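Protein-glutamine gamma-glutamyltransferase 2 (Pagrus major, PDB 1G0D) probably catalyses the calcium-dependent cross-linking of proteins by joining peptide-bound glutamines to primary amines such as lysine side chains. Local coordinates at residues Trp175-Phe189 with Trp273-Leu286. Residues are numbered along the deposited sequence; the frame is centred on the assembly and turned at random.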
loop_
_atom_site.group_PDB
_atom_site.type_symbol
_atom_site.label_atom_id
_atom_site.label_comp_id
_atom_site.label_asym_id
_atom_site.label_seq_id
_atom_site.Cartn_x
_atom_site.Cartn_y
_atom_site.Cartn_z
ATOM N N TRP A 175 -8.366 5.104 1.660
ATOM C CA TRP A 175 -8.428 3.671 1.385
ATOM C C TRP A 175 -9.022 2.931 2.574
ATOM O O TRP A 175 -8.700 3.222 3.722
ATOM C CB TRP A 175 -7.046 3.126 1.095
ATOM C CG TRP A 175 -7.060 1.791 0.411
ATOM C CD1 TRP A 175 -7.001 0.564 1.011
ATOM C CD2 TRP A 175 -7.007 1.544 -1.018
ATOM N NE1 TRP A 175 -6.906 -0.432 0.059
ATOM C CE2 TRP A 175 -6.905 0.136 -1.189
ATOM C CE3 TRP A 175 -7.033 2.372 -2.157
ATOM C CZ2 TRP A 175 -6.824 -0.463 -2.473
ATOM C CZ3 TRP A 175 -6.946 1.773 -3.423
ATOM C CH2 TRP A 175 -6.848 0.365 -3.562
ATOM N N ASN A 176 -9.907 1.988 2.304
ATOM C CA ASN A 176 -10.490 1.229 3.387
ATOM C C ASN A 176 -9.678 -0.062 3.492
ATOM O O ASN A 176 -9.881 -1.011 2.720
ATOM C CB ASN A 176 -11.971 0.964 3.075
ATOM C CG ASN A 176 -12.627 -0.027 4.030
ATOM O OD1 ASN A 176 -12.068 -0.384 5.060
ATOM N ND2 ASN A 176 -13.822 -0.489 3.673
ATOM N N TYR A 177 -8.732 -0.104 4.426
ATOM C CA TYR A 177 -7.925 -1.309 4.568
ATOM C C TYR A 177 -8.797 -2.462 5.013
ATOM O O TYR A 177 -8.498 -3.617 4.721
ATOM C CB TYR A 177 -6.808 -1.107 5.572
ATOM C CG TYR A 177 -5.824 -0.064 5.154
ATOM C CD1 TYR A 177 -5.174 -0.141 3.938
ATOM C CD2 TYR A 177 -5.562 1.030 5.977
ATOM C CE1 TYR A 177 -4.275 0.858 3.543
ATOM C CE2 TYR A 177 -4.692 2.018 5.610
ATOM C CZ TYR A 177 -4.047 1.938 4.392
ATOM O OH TYR A 177 -3.180 2.948 4.055
ATOM N N GLY A 178 -9.864 -2.141 5.732
ATOM C CA GLY A 178 -10.788 -3.158 6.216
ATOM C C GLY A 178 -10.188 -4.449 6.752
ATOM O O GLY A 178 -10.741 -5.499 6.484
ATOM N N GLN A 179 -9.080 -4.410 7.502
ATOM C CA GLN A 179 -8.499 -5.653 8.015
ATOM C C GLN A 179 -9.357 -6.403 9.037
ATOM O O GLN A 179 -9.155 -7.605 9.262
ATOM C CB GLN A 179 -7.111 -5.409 8.613
ATOM C CG GLN A 179 -7.078 -4.392 9.704
ATOM C CD GLN A 179 -6.782 -3.017 9.185
ATOM O OE1 GLN A 179 -7.024 -2.698 8.001
ATOM N NE2 GLN A 179 -6.256 -2.179 10.061
ATOM N N PHE A 180 -10.333 -5.725 9.638
ATOM C CA PHE A 180 -11.195 -6.385 10.627
ATOM C C PHE A 180 -12.603 -6.686 10.126
ATOM O O PHE A 180 -13.485 -7.025 10.925
ATOM C CB PHE A 180 -11.267 -5.557 11.908
ATOM C CG PHE A 180 -9.921 -5.305 12.517
ATOM C CD1 PHE A 180 -8.970 -6.331 12.584
ATOM C CD2 PHE A 180 -9.582 -4.045 12.966
ATOM C CE1 PHE A 180 -7.712 -6.105 13.078
ATOM C CE2 PHE A 180 -8.335 -3.798 13.467
ATOM C CZ PHE A 180 -7.389 -4.829 13.523
ATOM N N GLU A 181 -12.800 -6.554 8.808
ATOM C CA GLU A 181 -14.084 -6.832 8.157
ATOM C C GLU A 181 -14.248 -8.327 8.142
ATOM O O GLU A 181 -13.274 -9.058 8.207
ATOM C CB GLU A 181 -14.110 -6.282 6.736
ATOM C CG GLU A 181 -14.165 -4.752 6.665
ATOM C CD GLU A 181 -15.488 -4.136 7.136
ATOM O OE1 GLU A 181 -16.295 -3.756 6.262
ATOM O OE2 GLU A 181 -15.722 -4.006 8.359
ATOM N N ASP A 182 -15.467 -8.807 8.040
ATOM C CA ASP A 182 -15.633 -10.242 8.135
ATOM C C ASP A 182 -14.815 -11.090 7.231
ATOM O O ASP A 182 -14.805 -10.867 6.027
ATOM C CB ASP A 182 -17.077 -10.640 7.938
ATOM C CG ASP A 182 -17.928 -10.227 9.072
ATOM O OD1 ASP A 182 -19.104 -10.630 9.107
ATOM O OD2 ASP A 182 -17.413 -9.488 9.925
ATOM N N TYR A 183 -14.163 -12.073 7.844
ATOM C CA TYR A 183 -13.354 -13.081 7.172
ATOM C C TYR A 183 -12.035 -12.671 6.536
ATOM O O TYR A 183 -11.288 -13.506 6.023
ATOM C CB TYR A 183 -14.223 -13.808 6.153
ATOM C CG TYR A 183 -15.564 -14.187 6.723
ATOM C CD1 TYR A 183 -16.740 -13.745 6.134
ATOM C CD2 TYR A 183 -15.657 -14.937 7.891
ATOM C CE1 TYR A 183 -17.971 -14.032 6.692
ATOM C CE2 TYR A 183 -16.881 -15.231 8.461
ATOM C CZ TYR A 183 -18.034 -14.774 7.855
ATOM O OH TYR A 183 -19.255 -15.043 8.423
ATOM N N VAL A 184 -11.713 -11.392 6.592
ATOM C CA VAL A 184 -10.460 -10.955 6.006
ATOM C C VAL A 184 -9.269 -11.626 6.721
ATOM O O VAL A 184 -8.186 -11.777 6.135
ATOM C CB VAL A 184 -10.352 -9.451 6.079
ATOM C CG1 VAL A 184 -8.915 -9.035 5.878
ATOM C CG2 VAL A 184 -11.290 -8.828 5.030
ATOM N N MET A 185 -9.459 -12.031 7.981
ATOM C CA MET A 185 -8.377 -12.676 8.693
ATOM C C MET A 185 -8.198 -14.080 8.122
ATOM O O MET A 185 -7.084 -14.548 7.900
ATOM C CB MET A 185 -8.696 -12.770 10.184
ATOM C CG MET A 185 -7.678 -13.583 10.975
ATOM S SD MET A 185 -8.228 -14.104 12.588
ATOM C CE MET A 185 -9.476 -15.364 12.124
ATOM N N ASP A 186 -9.301 -14.756 7.883
ATOM C CA ASP A 186 -9.238 -16.102 7.356
ATOM C C ASP A 186 -8.585 -16.170 5.987
ATOM O O ASP A 186 -7.868 -17.145 5.687
ATOM C CB ASP A 186 -10.628 -16.654 7.282
ATOM C CG ASP A 186 -11.294 -16.650 8.601
ATOM O OD1 ASP A 186 -11.394 -17.756 9.149
ATOM O OD2 ASP A 186 -11.707 -15.563 9.085
ATOM N N ILE A 187 -8.852 -15.155 5.160
ATOM C CA ILE A 187 -8.270 -15.076 3.820
ATOM C C ILE A 187 -6.775 -14.747 3.915
ATOM O O ILE A 187 -5.981 -15.149 3.063
ATOM C CB ILE A 187 -8.908 -13.971 2.962
ATOM C CG1 ILE A 187 -10.393 -14.242 2.721
ATOM C CG2 ILE A 187 -8.222 -13.935 1.639
ATOM C CD1 ILE A 187 -11.209 -13.023 2.344
ATOM N N CYS A 188 -6.384 -13.991 4.936
ATOM C CA CYS A 188 -4.987 -13.656 5.091
ATOM C C CYS A 188 -4.202 -14.946 5.270
ATOM O O CYS A 188 -3.202 -15.108 4.595
ATOM C CB CYS A 188 -4.787 -12.714 6.267
ATOM S SG CYS A 188 -5.293 -11.038 5.901
ATOM N N PHE A 189 -4.649 -15.863 6.142
ATOM C CA PHE A 189 -3.974 -17.169 6.344
ATOM C C PHE A 189 -4.090 -18.052 5.106
ATOM O O PHE A 189 -3.304 -18.968 4.931
ATOM C CB PHE A 189 -4.551 -17.944 7.542
ATOM C CG PHE A 189 -4.082 -17.428 8.883
ATOM C CD1 PHE A 189 -4.970 -16.790 9.748
ATOM C CD2 PHE A 189 -2.736 -17.475 9.228
ATOM C CE1 PHE A 189 -4.521 -16.194 10.930
ATOM C CE2 PHE A 189 -2.277 -16.883 10.410
ATOM C CZ PHE A 189 -3.169 -16.236 11.262
ATOM N N TRP A 273 0.152 1.220 -6.236
ATOM C CA TRP A 273 -0.495 1.592 -4.958
ATOM C C TRP A 273 -1.621 0.620 -4.503
ATOM O O TRP A 273 -1.941 0.565 -3.313
ATOM C CB TRP A 273 -1.028 3.041 -4.986
ATOM C CG TRP A 273 -2.258 3.133 -5.750
ATOM C CD1 TRP A 273 -3.529 2.966 -5.286
ATOM C CD2 TRP A 273 -2.358 3.256 -7.168
ATOM N NE1 TRP A 273 -4.414 2.964 -6.328
ATOM C CE2 TRP A 273 -3.720 3.140 -7.502
ATOM C CE3 TRP A 273 -1.426 3.448 -8.196
ATOM C CZ2 TRP A 273 -4.175 3.209 -8.824
ATOM C CZ3 TRP A 273 -1.871 3.517 -9.494
ATOM C CH2 TRP A 273 -3.233 3.397 -9.799
ATOM N N VAL A 274 -2.233 -0.133 -5.423
ATOM C CA VAL A 274 -3.262 -1.117 -5.046
ATOM C C VAL A 274 -2.633 -2.389 -4.413
ATOM O O VAL A 274 -3.269 -3.062 -3.587
ATOM C CB VAL A 274 -4.077 -1.574 -6.268
ATOM C CG1 VAL A 274 -5.100 -2.566 -5.839
ATOM C CG2 VAL A 274 -4.769 -0.440 -6.875
ATOM N N PHE A 275 -1.391 -2.707 -4.809
ATOM C CA PHE A 275 -0.623 -3.855 -4.298
ATOM C C PHE A 275 -0.188 -3.490 -2.886
ATOM O O PHE A 275 -0.227 -4.309 -1.989
ATOM C CB PHE A 275 0.700 -4.072 -5.058
ATOM C CG PHE A 275 0.552 -4.473 -6.482
ATOM C CD1 PHE A 275 -0.618 -5.064 -6.944
ATOM C CD2 PHE A 275 1.563 -4.145 -7.397
ATOM C CE1 PHE A 275 -0.797 -5.301 -8.296
ATOM C CE2 PHE A 275 1.409 -4.372 -8.766
ATOM C CZ PHE A 275 0.226 -4.948 -9.219
ATOM N N ALA A 276 0.293 -2.262 -2.715
ATOM C CA ALA A 276 0.758 -1.803 -1.418
ATOM C C ALA A 276 -0.399 -1.774 -0.409
ATOM O O ALA A 276 -0.263 -2.329 0.690
ATOM C CB ALA A 276 1.387 -0.446 -1.556
ATOM N N ALA A 277 -1.526 -1.155 -0.777
ATOM C CA ALA A 277 -2.705 -1.095 0.087
ATOM C C ALA A 277 -3.157 -2.485 0.456
ATOM O O ALA A 277 -3.424 -2.723 1.604
ATOM C CB ALA A 277 -3.799 -0.429 -0.592
ATOM N N VAL A 278 -3.255 -3.412 -0.496
ATOM C CA VAL A 278 -3.671 -4.788 -0.169
ATOM C C VAL A 278 -2.611 -5.447 0.737
ATOM O O VAL A 278 -2.933 -6.262 1.591
ATOM C CB VAL A 278 -3.868 -5.628 -1.466
ATOM C CG1 VAL A 278 -4.049 -7.089 -1.168
ATOM C CG2 VAL A 278 -5.044 -5.131 -2.211
ATOM N N ALA A 279 -1.337 -5.101 0.571
ATOM C CA ALA A 279 -0.272 -5.679 1.425
ATOM C C ALA A 279 -0.485 -5.146 2.820
ATOM O O ALA A 279 -0.364 -5.883 3.794
ATOM C CB ALA A 279 1.164 -5.269 0.936
ATOM N N CYS A 280 -0.791 -3.854 2.908
ATOM C CA CYS A 280 -1.037 -3.226 4.183
ATOM C C CYS A 280 -2.180 -3.871 4.921
ATOM O O CYS A 280 -2.054 -4.116 6.096
ATOM C CB CYS A 280 -1.372 -1.767 4.003
ATOM S SG CYS A 280 -1.365 -0.824 5.514
ATOM N N THR A 281 -3.290 -4.142 4.247
ATOM C CA THR A 281 -4.473 -4.749 4.884
ATOM C C THR A 281 -4.169 -6.088 5.519
ATOM O O THR A 281 -4.629 -6.397 6.610
ATOM C CB THR A 281 -5.599 -5.005 3.871
ATOM O OG1 THR A 281 -6.407 -3.833 3.731
ATOM C CG2 THR A 281 -6.492 -6.091 4.345
ATOM N N VAL A 282 -3.395 -6.896 4.816
ATOM C CA VAL A 282 -3.066 -8.218 5.295
ATOM C C VAL A 282 -2.025 -8.235 6.415
ATOM O O VAL A 282 -2.163 -8.972 7.371
ATOM C CB VAL A 282 -2.585 -9.129 4.087
ATOM C CG1 VAL A 282 -2.111 -10.502 4.612
ATOM C CG2 VAL A 282 -3.745 -9.309 3.065
ATOM N N LEU A 283 -0.977 -7.440 6.303
ATOM C CA LEU A 283 0.042 -7.442 7.337
ATOM C C LEU A 283 -0.564 -6.785 8.614
ATOM O O LEU A 283 -0.428 -7.298 9.735
ATOM C CB LEU A 283 1.296 -6.732 6.797
ATOM C CG LEU A 283 1.928 -7.463 5.590
ATOM C CD1 LEU A 283 2.819 -6.517 4.841
ATOM C CD2 LEU A 283 2.725 -8.682 6.034
ATOM N N ARG A 284 -1.276 -5.676 8.450
ATOM C CA ARG A 284 -1.926 -5.067 9.605
ATOM C C ARG A 284 -2.806 -6.156 10.242
ATOM O O ARG A 284 -2.702 -6.417 11.418
ATOM C CB ARG A 284 -2.752 -3.865 9.172
ATOM C CG ARG A 284 -1.959 -2.606 9.270
ATOM C CD ARG A 284 -2.794 -1.359 9.120
ATOM N NE ARG A 284 -1.918 -0.219 8.813
ATOM C CZ ARG A 284 -2.335 1.039 8.728
ATOM N NH1 ARG A 284 -3.616 1.313 8.926
ATOM N NH2 ARG A 284 -1.488 2.032 8.465
ATOM N N CYS A 285 -3.633 -6.839 9.456
ATOM C CA CYS A 285 -4.477 -7.917 9.995
ATOM C C CYS A 285 -3.691 -8.988 10.751
ATOM O O CYS A 285 -4.100 -9.396 11.814
ATOM C CB CYS A 285 -5.270 -8.609 8.886
ATOM S SG CYS A 285 -6.637 -9.656 9.486
ATOM N N LEU A 286 -2.571 -9.459 10.220
ATOM C CA LEU A 286 -1.817 -10.494 10.914
ATOM C C LEU A 286 -1.104 -9.927 12.124
ATOM O O LEU A 286 -0.591 -10.675 12.954
ATOM C CB LEU A 286 -0.810 -11.162 9.971
ATOM C CG LEU A 286 -1.467 -11.902 8.803
ATOM C CD1 LEU A 286 -0.443 -12.745 8.051
ATOM C CD2 LEU A 286 -2.568 -12.800 9.299
#
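Trp175 lays one face of its indole over Ala277, whose CB stands 3.4 Å from the centroid of the five-membered ring in a CH-pi contact; only a small residue lets the ring come so near the helix. Trp175 NE1 also hydrogen-bonds Ser252 OG. An alanine in place of Trp175 would probably uncover Ala277 and leave Ser252 without its indole N-H partner. The far rim of the indole, CZ3, meets the edge of Trp273 with the ring planes at 88°. Cys280 SG, compact and polarisable, lies over one face of the Tyr177 ring, 4.0 Å from its centroid, while Thr281 OG1 sits at the ring edge. Tyr177 turns CE2 over one face of the Arg284 guanidinium, the planes 61° apart, and Arg284 bonds to the carbonyls of Asn157 and Thr290. Branched Thr281 serves two partners: CG2 packs on Val184, and OG1 donates to Tyr177 O, although the modelled 2.3 Å is doubtfully short. Farther along, where residues 184-189 cross residues 273-286 nearly at right angles, slim Cys188 packs SG 3.5 Å from Val282 CG1, and Leu286 CD2 covers a face of Phe189. The helix that opens with the catalytic Cys272 is thus packed mainly through apolar and aromatic surfaces, and Trp273, edge-to-face with Tyr515, carries this packing to the active site.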